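PDB 7CVW: catechol O-methyltransferase from Niastella koreensis, which catalyses magnesium-dependent transfer of a methyl group from S-adenosyl-L-methionine to a hydroxyl of catechol-like compounds, without regiospecificity between the meta and para hydroxyls. Local coordinates for residues F48-A53 with A76-K81; P144-F149 with N190-A195; N166-G171 with A201-M206. One frame throughout, in Å; residues are numbered along the deposited sequence.

Contact 1 (F48-A53 with A76-K81); sequences FLQLLA and ARALPK
NE2 of Gln50 hydrogen-bonds to the backbone O of Trp74, in the last turn of helix 70-76, and lies 3.5 Å from CB of Arg77, just beyond that helix. The side chain gets there by running out straight from helix 43-55, with CG anti to the backbone N (chi1 -175°) and the next torsion also extended, before the amide turns at chi3. Arg77 itself meets the amide only with the root of its side chain. Beyond CB its extended chain leads away past Ala23 and Leu24 of helix 22-34 to a salt bridge between NH2 and Asp21 OD2, and the guanidinium plane stands 48° from that of the Gln50 amide.

Nearer the helix backbone the contact is made by small groups. The methyl CB of Ala78 touches CB of Ala53 at 3.6 Å and rests 3.8 Å from the carbonyl O of Gln50, while CG of Gln50 passes 4.2 Å from the same Ala78 CB. Ala78 is presented by a type I beta turn, closed by the bond from Leu79 N to Ala76 O (3.0 Å). With Ala78 and Ala53 so small and the Gln50 side chain running past Ala78, CA of Gln50 and CA of Ala78 come to 5.8 Å.

In this Rossmann-like methyltransferase fold the turn leads from helix 70-76 to strand 84-89, and the helix has Leu49 and Leu52 against strands 133-138 and 160-165. Methyl packing brings the turn close to helix 43-55, while the polar ties run to its surroundings: Gln50 to the Trp74 carbonyl and Arg77 to Asp21.

Contact 2 (P144-F149 with N190-A195); sequences PYTEYF and NAMLGA
Met192 and Phe149 form the centre of this contact, in which the thioether of one helix lies obliquely against the aromatic ring of the other. CE of Met192 packs on the ring at its root, 3.6 Å from CD2 of Phe149 and as close to CG, and the sulfur follows at 3.8 Å between SD and CD2. Seen from the ring centre, SD is 4.6 Å away and 43° off the normal, a Met-aromatic contact. The methionine leaves its helix with CG anti to the backbone N (chi1 178°) and then bends at both following torsions, which folds CE back onto the phenylalanine.

The far end of the same ring is taken by Leu193: its CD1 meets CZ of Phe149 at 3.7 Å, the two side chains crossing at about a right angle. Phe149 is therefore gripped at both ends by successive residues of helix 181-195, while Ile138 of strand 133-138 and Val199 of strand 199-206 also pack against it. One turn earlier on helix 145-154, CG2 of Thr146 lies 4.0 Å from CG of Met192, the two side chains sliding past each other in opposite directions and extending the apolar patch.

The two helical segments run in broadly the same sense, 36° apart, with their axes 9.9 Å from each other at closest approach. This is helix-helix packing on one side of the sheet of a class I methyltransferase. On helix 145-154 Tyr148 faces another way, touching the bound S-adenosyl-L-homocysteine and hydrogen-bonding through OH to Asp141. Between the segments the side chains meet through carbon and sulfur alone, so the interface rests on dispersion and on the fit of a bent thioether to a ring.

Contact 3 (N166-G171 with A201-M206); sequences NVIRDG and ATILQM. With MG (magnesium ion), chain C.
Three branched side chains make the apolar part of this contact, with CG2 of Ile203 as the common point. CG2 of Val167 meets it at 3.7 Å, and CD1 of Ile168 comes to 3.9 Å from the same Ile203 CG2. Ile203 directs that methyl at the loop by holding it anti to the backbone N, with CG1 beside the N instead (chi1 -65°). Val167 and Ile168 thus pack against the side of strand 199-206 from the loop after strand 160-165, and Ile13 of the second subunit also packs on Ile203.

The metal bonding starts one residue before this patch. OD1 of Asn166 binds the magnesium ion at 2.4 Å, two waters bind at 2.4 and 2.5 Å from the metal, and Asp139 and Asp165 complete the site of the magnesium cofactor. Lys142 NZ hydrogen-bonds to the same OD1.

Polar bonds to Asp213 link the two themes. Its OD2 accepts a hydrogen bond from ND2 of Asn166, which fixes the rotation of the amide and turns OD1 to the metal, and its OD1 takes the backbone N-H of both Ile168 and Arg169. Asp213 opens strand 213-220, which pairs with 199-206. The chemistry is thus divided: oxygen for the ion, a second-shell carboxylate to orient the metal-binding amide of Asn166, and hydrocarbon to seat the loop on the strand.

In the fold
From the N terminus, contact 1 comes first, bringing the turn after helix 70-76 back to helix 43-55 once the chain has run through strand 60-64, and it is complete before the others begin. Contacts 2 and 3 cross, since 166-171 lies between the halves of contact 2 and 190-195 between those of contact 3. Each closes a loop that holds one segment of the other, and they touch: Asn190 ND2 probably hydrogen-bonds to Val167 O at 2.9 Å. Contact 1 sits across the chain's centre from contact 2, yet Phe48 packs on Leu204 and Met206 of contact 3. Together they join helix to turn, helix to helix, and metal-binding loop to edge strand, and all three border the second subunit.

Contact 1 (F48-A53 with A76-K81)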
loop_
_atom_site.group_PDB
_atom_site.type_symbol
_atom_site.label_atom_id
_atom_site.label_comp_id
_atom_site.label_asym_id
_atom_site.label_seq_id
_atom_site.Cartn_x
_atom_site.Cartn_y
_atom_site.Cartn_z
ATOM N N PHE A 48 5.001 -3.611 5.474
ATOM C CA PHE A 48 3.816 -3.086 4.762
ATOM C C PHE A 48 2.547 -3.794 5.247
ATOM O O PHE A 48 1.557 -3.114 5.581
ATOM C CB PHE A 48 4.034 -3.219 3.261
ATOM C CG PHE A 48 2.874 -2.770 2.406
ATOM C CD1 PHE A 48 2.309 -1.518 2.577
ATOM C CD2 PHE A 48 2.403 -3.560 1.374
ATOM C CE1 PHE A 48 1.271 -1.075 1.766
ATOM C CE2 PHE A 48 1.391 -3.096 0.548
ATOM C CZ PHE A 48 0.805 -1.875 0.762
ATOM N N LEU A 49 2.566 -5.132 5.339
ATOM C CA LEU A 49 1.394 -5.904 5.827
ATOM C C LEU A 49 1.058 -5.458 7.256
ATOM O O LEU A 49 -0.135 -5.334 7.580
ATOM C CB LEU A 49 1.713 -7.402 5.761
ATOM C CG LEU A 49 1.805 -7.999 4.351
ATOM C CD1 LEU A 49 2.117 -9.479 4.428
ATOM C CD2 LEU A 49 0.514 -7.800 3.550
ATOM N N GLN A 50 2.071 -5.219 8.086
ATOM C CA GLN A 50 1.845 -4.785 9.483
ATOM C C GLN A 50 1.154 -3.423 9.465
ATOM O O GLN A 50 0.205 -3.218 10.231
ATOM C CB GLN A 50 3.165 -4.750 10.241
ATOM C CG GLN A 50 2.982 -4.432 11.716
ATOM C CD GLN A 50 4.331 -4.438 12.385
ATOM O OE1 GLN A 50 5.070 -3.454 12.301
ATOM N NE2 GLN A 50 4.679 -5.547 13.032
ATOM N N LEU A 51 1.621 -2.510 8.628
ATOM C CA LEU A 51 1.019 -1.159 8.543
ATOM C C LEU A 51 -0.420 -1.255 8.058
ATOM O O LEU A 51 -1.263 -0.498 8.535
ATOM C CB LEU A 51 1.877 -0.295 7.620
ATOM C CG LEU A 51 3.244 0.075 8.187
ATOM C CD1 LEU A 51 4.101 0.741 7.131
ATOM C CD2 LEU A 51 3.124 1.004 9.385
ATOM N N LEU A 52 -0.695 -2.094 7.085
ATOM C CA LEU A 52 -2.076 -2.266 6.577
ATOM C C LEU A 52 -2.955 -2.783 7.723
ATOM O O LEU A 52 -4.077 -2.313 7.862
ATOM C CB LEU A 52 -2.084 -3.225 5.385
ATOM C CG LEU A 52 -1.501 -2.681 4.089
ATOM C CD1 LEU A 52 -1.421 -3.769 3.036
ATOM C CD2 LEU A 52 -2.278 -1.503 3.540
ATOM N N ALA A 53 -2.464 -3.729 8.523
ATOM C CA ALA A 53 -3.247 -4.267 9.656
ATOM C C ALA A 53 -3.545 -3.132 10.653
ATOM O O ALA A 53 -4.661 -3.044 11.144
ATOM C CB ALA A 53 -2.505 -5.411 10.293
ATOM N N ALA A 76 0.594 -10.330 13.144
ATOM C CA ALA A 76 0.060 -10.573 14.508
ATOM C C ALA A 76 0.576 -9.501 15.473
ATOM O O ALA A 76 -0.140 -9.144 16.437
ATOM C CB ALA A 76 0.460 -11.947 14.972
ATOM N N ARG A 77 1.750 -8.938 15.196
ATOM C CA ARG A 77 2.296 -7.854 16.049
ATOM C C ARG A 77 1.475 -6.563 15.934
ATOM O O ARG A 77 1.667 -5.704 16.810
ATOM C CB ARG A 77 3.767 -7.634 15.713
ATOM C CG ARG A 77 4.633 -8.697 16.367
ATOM C CD ARG A 77 6.064 -8.652 15.926
ATOM N NE ARG A 77 6.868 -9.540 16.735
ATOM C CZ ARG A 77 8.154 -9.816 16.518
ATOM N NH1 ARG A 77 8.806 -9.265 15.513
ATOM N NH2 ARG A 77 8.789 -10.620 17.357
ATOM N N ALA A 78 0.558 -6.419 14.972
ATOM C CA ALA A 78 -0.330 -5.242 14.887
ATOM C C ALA A 78 -1.549 -5.425 15.798
ATOM O O ALA A 78 -2.276 -4.448 15.970
ATOM C CB ALA A 78 -0.782 -5.025 13.472
ATOM N N LEU A 79 -1.825 -6.632 16.282
ATOM C CA LEU A 79 -3.065 -6.942 17.029
ATOM C C LEU A 79 -3.034 -6.330 18.426
ATOM O O LEU A 79 -1.975 -6.241 19.050
ATOM C CB LEU A 79 -3.229 -8.450 17.172
ATOM C CG LEU A 79 -3.499 -9.233 15.891
ATOM C CD1 LEU A 79 -3.403 -10.726 16.180
ATOM C CD2 LEU A 79 -4.850 -8.903 15.306
ATOM N N PRO A 80 -4.213 -5.992 18.981
ATOM C CA PRO A 80 -4.306 -5.731 20.414
ATOM C C PRO A 80 -4.133 -7.053 21.174
ATOM O O PRO A 80 -4.143 -8.118 20.560
ATOM C CB PRO A 80 -5.704 -5.112 20.533
ATOM C CG PRO A 80 -6.506 -5.802 19.452
ATOM C CD PRO A 80 -5.516 -5.914 18.304
ATOM N N LYS A 81 -3.988 -7.004 22.504
ATOM C CA LYS A 81 -3.697 -8.241 23.282
ATOM C C LYS A 81 -4.867 -9.232 23.201
ATOM O O LYS A 81 -4.597 -10.451 23.326
ATOM C CB LYS A 81 -3.303 -7.949 24.736
ATOM C CG LYS A 81 -2.317 -8.967 25.298
ATOM C CD LYS A 81 -1.615 -8.561 26.591
ATOM C CE LYS A 81 -2.562 -8.440 27.761
ATOM N NZ LYS A 81 -1.888 -7.819 28.923
#

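Contact 2 (P144-F149 with N190-A195)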
loop_
_atom_site.group_PDB
_atom_site.type_symbol
_atom_site.label_atom_id
_atom_site.label_comp_id
_atom_site.label_asym_id
_atom_site.label_seq_id
_atom_site.Cartn_x
_atom_site.Cartn_y
_atom_site.Cartn_z
ATOM N N PRO A 144 -6.183 -21.912 -6.886
ATOM C CA PRO A 144 -7.505 -21.614 -6.318
ATOM C C PRO A 144 -7.686 -20.221 -5.693
ATOM O O PRO A 144 -8.664 -19.994 -5.004
ATOM C CB PRO A 144 -7.699 -22.678 -5.236
ATOM C CG PRO A 144 -6.329 -23.125 -4.856
ATOM C CD PRO A 144 -5.371 -22.675 -5.934
ATOM N N TYR A 145 -6.772 -19.300 -5.936
ATOM C CA TYR A 145 -6.916 -17.926 -5.382
ATOM C C TYR A 145 -8.321 -17.399 -5.671
ATOM O O TYR A 145 -8.936 -16.785 -4.810
ATOM C CB TYR A 145 -5.926 -16.959 -6.009
ATOM C CG TYR A 145 -4.671 -16.690 -5.233
ATOM C CD1 TYR A 145 -4.050 -17.674 -4.483
ATOM C CD2 TYR A 145 -4.031 -15.464 -5.365
ATOM C CE1 TYR A 145 -2.877 -17.417 -3.792
ATOM C CE2 TYR A 145 -2.849 -15.201 -4.702
ATOM C CZ TYR A 145 -2.255 -16.187 -3.928
ATOM O OH TYR A 145 -1.073 -15.956 -3.283
ATOM N N THR A 146 -8.839 -17.624 -6.876
ATOM C CA THR A 146 -10.190 -17.137 -7.265
ATOM C C THR A 146 -11.227 -17.622 -6.253
ATOM O O THR A 146 -12.019 -16.815 -5.803
ATOM C CB THR A 146 -10.507 -17.554 -8.707
ATOM O OG1 THR A 146 -9.554 -16.952 -9.588
ATOM C CG2 THR A 146 -11.899 -17.147 -9.116
ATOM N N GLU A 147 -11.203 -18.909 -5.910
ATOM C CA GLU A 147 -12.194 -19.477 -4.973
ATOM C C GLU A 147 -11.903 -19.024 -3.541
ATOM O O GLU A 147 -12.831 -18.778 -2.789
ATOM C CB GLU A 147 -12.195 -20.990 -5.096
ATOM C CG GLU A 147 -12.819 -21.431 -6.405
ATOM C CD GLU A 147 -12.058 -21.044 -7.658
ATOM O OE1 GLU A 147 -10.853 -21.388 -7.752
ATOM O OE2 GLU A 147 -12.686 -20.382 -8.550
ATOM N N TYR A 148 -10.638 -18.896 -3.168
ATOM C CA TYR A 148 -10.275 -18.385 -1.828
ATOM C C TYR A 148 -10.893 -16.989 -1.627
ATOM O O TYR A 148 -11.380 -16.663 -0.519
ATOM C CB TYR A 148 -8.758 -18.379 -1.656
ATOM C CG TYR A 148 -8.084 -19.716 -1.610
ATOM C CD1 TYR A 148 -8.773 -20.859 -1.240
ATOM C CD2 TYR A 148 -6.722 -19.817 -1.875
ATOM C CE1 TYR A 148 -8.124 -22.076 -1.135
ATOM C CE2 TYR A 148 -6.062 -21.029 -1.781
ATOM C CZ TYR A 148 -6.774 -22.155 -1.407
ATOM O OH TYR A 148 -6.163 -23.361 -1.313
ATOM N N PHE A 149 -10.871 -16.162 -2.666
ATOM C CA PHE A 149 -11.410 -14.794 -2.580
ATOM C C PHE A 149 -12.926 -14.854 -2.330
ATOM O O PHE A 149 -13.438 -14.054 -1.535
ATOM C CB PHE A 149 -11.087 -13.993 -3.830
ATOM C CG PHE A 149 -11.289 -12.510 -3.683
ATOM C CD1 PHE A 149 -10.288 -11.714 -3.153
ATOM C CD2 PHE A 149 -12.487 -11.914 -4.046
ATOM C CE1 PHE A 149 -10.434 -10.338 -3.042
ATOM C CE2 PHE A 149 -12.637 -10.538 -3.928
ATOM C CZ PHE A 149 -11.620 -9.755 -3.423
ATOM N N ASN A 190 -6.994 -12.308 -11.179
ATOM C CA ASN A 190 -6.952 -10.873 -11.584
ATOM C C ASN A 190 -8.195 -10.566 -12.426
ATOM O O ASN A 190 -8.811 -9.478 -12.266
ATOM C CB ASN A 190 -5.654 -10.549 -12.325
ATOM C CG ASN A 190 -4.431 -10.569 -11.431
ATOM O OD1 ASN A 190 -4.554 -10.568 -10.204
ATOM N ND2 ASN A 190 -3.263 -10.643 -12.049
ATOM N N ALA A 191 -8.553 -11.463 -13.339
ATOM C CA ALA A 191 -9.789 -11.309 -14.155
ATOM C C ALA A 191 -11.015 -11.237 -13.243
ATOM O O ALA A 191 -11.904 -10.407 -13.478
ATOM C CB ALA A 191 -9.929 -12.434 -15.146
ATOM N N MET A 192 -11.097 -12.128 -12.259
ATOM C CA MET A 192 -12.199 -12.147 -11.275
ATOM C C MET A 192 -12.218 -10.803 -10.576
ATOM O O MET A 192 -13.303 -10.213 -10.429
ATOM C CB MET A 192 -12.012 -13.288 -10.277
ATOM C CG MET A 192 -13.079 -13.336 -9.205
ATOM S SD MET A 192 -12.766 -12.202 -7.832
ATOM C CE MET A 192 -11.132 -12.702 -7.250
ATOM N N LEU A 193 -11.049 -10.305 -10.196
ATOM C CA LEU A 193 -10.997 -9.075 -9.395
ATOM C C LEU A 193 -11.491 -7.900 -10.250
ATOM O O LEU A 193 -12.292 -7.089 -9.727
ATOM C CB LEU A 193 -9.558 -8.936 -8.881
ATOM C CG LEU A 193 -9.365 -7.947 -7.755
ATOM C CD1 LEU A 193 -10.260 -8.272 -6.568
ATOM C CD2 LEU A 193 -7.900 -7.912 -7.384
ATOM N N GLY A 194 -11.107 -7.847 -11.528
ATOM C CA GLY A 194 -11.574 -6.811 -12.471
ATOM C C GLY A 194 -13.073 -6.871 -12.676
ATOM O O GLY A 194 -13.635 -5.828 -13.076
ATOM N N ALA A 195 -13.704 -8.038 -12.487
ATOM C CA ALA A 195 -15.156 -8.234 -12.727
ATOM C C ALA A 195 -15.948 -8.074 -11.429
ATOM O O ALA A 195 -17.164 -8.122 -11.480
ATOM C CB ALA A 195 -15.393 -9.601 -13.337
#

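Contact 3 (N166-G171 with A201-M206)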
loop_
_atom_site.group_PDB
_atom_site.type_symbol
_atom_site.label_atom_id
_atom_site.label_comp_id
_atom_site.label_asym_id
_atom_site.label_seq_id
_atom_site.Cartn_x
_atom_site.Cartn_y
_atom_site.Cartn_z
ATOM N N ASN A 166 1.563 -12.359 -4.918
ATOM C CA ASN A 166 2.103 -13.144 -6.067
ATOM C C ASN A 166 1.114 -13.153 -7.238
ATOM O O ASN A 166 0.866 -14.219 -7.834
ATOM C CB ASN A 166 2.463 -14.578 -5.666
ATOM C CG ASN A 166 3.342 -14.644 -4.430
ATOM O OD1 ASN A 166 2.928 -15.210 -3.421
ATOM N ND2 ASN A 166 4.530 -14.061 -4.489
ATOM N N VAL A 167 0.602 -11.985 -7.621
ATOM C CA VAL A 167 -0.413 -11.892 -8.709
ATOM C C VAL A 167 0.183 -11.315 -10.004
ATOM O O VAL A 167 -0.610 -11.166 -10.934
ATOM C CB VAL A 167 -1.658 -11.117 -8.253
ATOM C CG1 VAL A 167 -2.354 -11.826 -7.095
ATOM C CG2 VAL A 167 -1.344 -9.669 -7.944
ATOM N N ILE A 168 1.498 -11.095 -10.108
ATOM C CA ILE A 168 2.159 -10.533 -11.328
ATOM C C ILE A 168 3.209 -11.500 -11.895
ATOM O O ILE A 168 3.320 -11.591 -13.125
ATOM C CB ILE A 168 2.733 -9.128 -11.042
ATOM C CG1 ILE A 168 1.612 -8.112 -10.801
ATOM C CG2 ILE A 168 3.653 -8.661 -12.156
ATOM C CD1 ILE A 168 0.582 -8.002 -11.911
ATOM N N ARG A 169 3.966 -12.207 -11.056
ATOM C CA ARG A 169 4.867 -13.322 -11.465
ATOM C C ARG A 169 5.800 -12.873 -12.596
ATOM O O ARG A 169 5.811 -13.496 -13.662
ATOM C CB ARG A 169 4.074 -14.559 -11.902
ATOM C CG ARG A 169 2.945 -14.991 -10.983
ATOM C CD ARG A 169 3.306 -15.097 -9.526
ATOM N NE ARG A 169 4.475 -15.898 -9.216
ATOM C CZ ARG A 169 4.500 -16.966 -8.419
ATOM N NH1 ARG A 169 5.654 -17.564 -8.193
ATOM N NH2 ARG A 169 3.411 -17.400 -7.811
ATOM N N ASP A 170 6.564 -11.813 -12.363
ATOM C CA ASP A 170 7.655 -11.357 -13.260
ATOM C C ASP A 170 7.034 -10.887 -14.580
ATOM O O ASP A 170 7.754 -10.862 -15.564
ATOM C CB ASP A 170 8.688 -12.466 -13.483
ATOM C CG ASP A 170 10.080 -11.988 -13.868
ATOM O OD1 ASP A 170 10.412 -10.856 -13.527
ATOM O OD2 ASP A 170 10.817 -12.770 -14.531
ATOM N N GLY A 171 5.745 -10.527 -14.588
ATOM C CA GLY A 171 5.033 -10.025 -15.778
ATOM C C GLY A 171 4.524 -11.149 -16.660
ATOM O O GLY A 171 3.999 -10.853 -17.733
ATOM N N ALA A 201 -10.632 -2.259 -5.680
ATOM C CA ALA A 201 -9.338 -2.970 -5.661
ATOM C C ALA A 201 -8.310 -2.354 -6.601
ATOM O O ALA A 201 -8.671 -1.635 -7.557
ATOM C CB ALA A 201 -9.554 -4.421 -6.016
ATOM N N THR A 202 -7.047 -2.680 -6.353
ATOM C CA THR A 202 -5.922 -2.368 -7.253
ATOM C C THR A 202 -4.958 -3.539 -7.185
ATOM O O THR A 202 -5.129 -4.424 -6.356
ATOM C CB THR A 202 -5.236 -1.039 -6.897
ATOM O OG1 THR A 202 -4.387 -0.691 -8.003
ATOM C CG2 THR A 202 -4.435 -1.117 -5.614
ATOM N N ILE A 203 -3.960 -3.522 -8.042
ATOM C CA ILE A 203 -2.781 -4.408 -7.914
ATOM C C ILE A 203 -1.557 -3.499 -7.816
ATOM O O ILE A 203 -1.412 -2.542 -8.644
ATOM C CB ILE A 203 -2.673 -5.409 -9.080
ATOM C CG1 ILE A 203 -3.853 -6.385 -9.068
ATOM C CG2 ILE A 203 -1.335 -6.120 -9.038
ATOM C CD1 ILE A 203 -4.084 -7.080 -10.402
ATOM N N LEU A 204 -0.730 -3.725 -6.809
ATOM C CA LEU A 204 0.535 -2.981 -6.619
ATOM C C LEU A 204 1.658 -3.818 -7.190
ATOM O O LEU A 204 1.928 -4.891 -6.630
ATOM C CB LEU A 204 0.861 -2.789 -5.139
ATOM C CG LEU A 204 0.076 -1.743 -4.386
ATOM C CD1 LEU A 204 0.393 -1.836 -2.887
ATOM C CD2 LEU A 204 0.416 -0.359 -4.916
ATOM N N GLN A 205 2.347 -3.305 -8.193
ATOM C CA GLN A 205 3.589 -3.919 -8.682
ATOM C C GLN A 205 4.639 -3.825 -7.577
ATOM O O GLN A 205 4.736 -2.771 -6.912
ATOM C CB GLN A 205 4.057 -3.257 -9.966
ATOM C CG GLN A 205 3.058 -3.362 -11.109
ATOM C CD GLN A 205 3.644 -2.961 -12.442
ATOM O OE1 GLN A 205 3.115 -2.091 -13.158
ATOM N NE2 GLN A 205 4.716 -3.625 -12.805
ATOM N N MET A 206 5.403 -4.891 -7.399
ATOM C CA MET A 206 6.437 -4.915 -6.342
ATOM C C MET A 206 7.772 -5.398 -6.881
ATOM O O MET A 206 7.836 -6.371 -7.638
ATOM C CB MET A 206 5.985 -5.767 -5.167
ATOM C CG MET A 206 4.847 -5.090 -4.429
ATOM S SD MET A 206 4.518 -5.924 -2.877
ATOM C CE MET A 206 3.171 -4.894 -2.292
HETATM MG MG MG C . 3.794 -15.235 -1.159
HETATM O O HOH W 1 5.385 -14.972 0.597
HETATM O O HOH W 2 3.755 -17.721 -1.423
#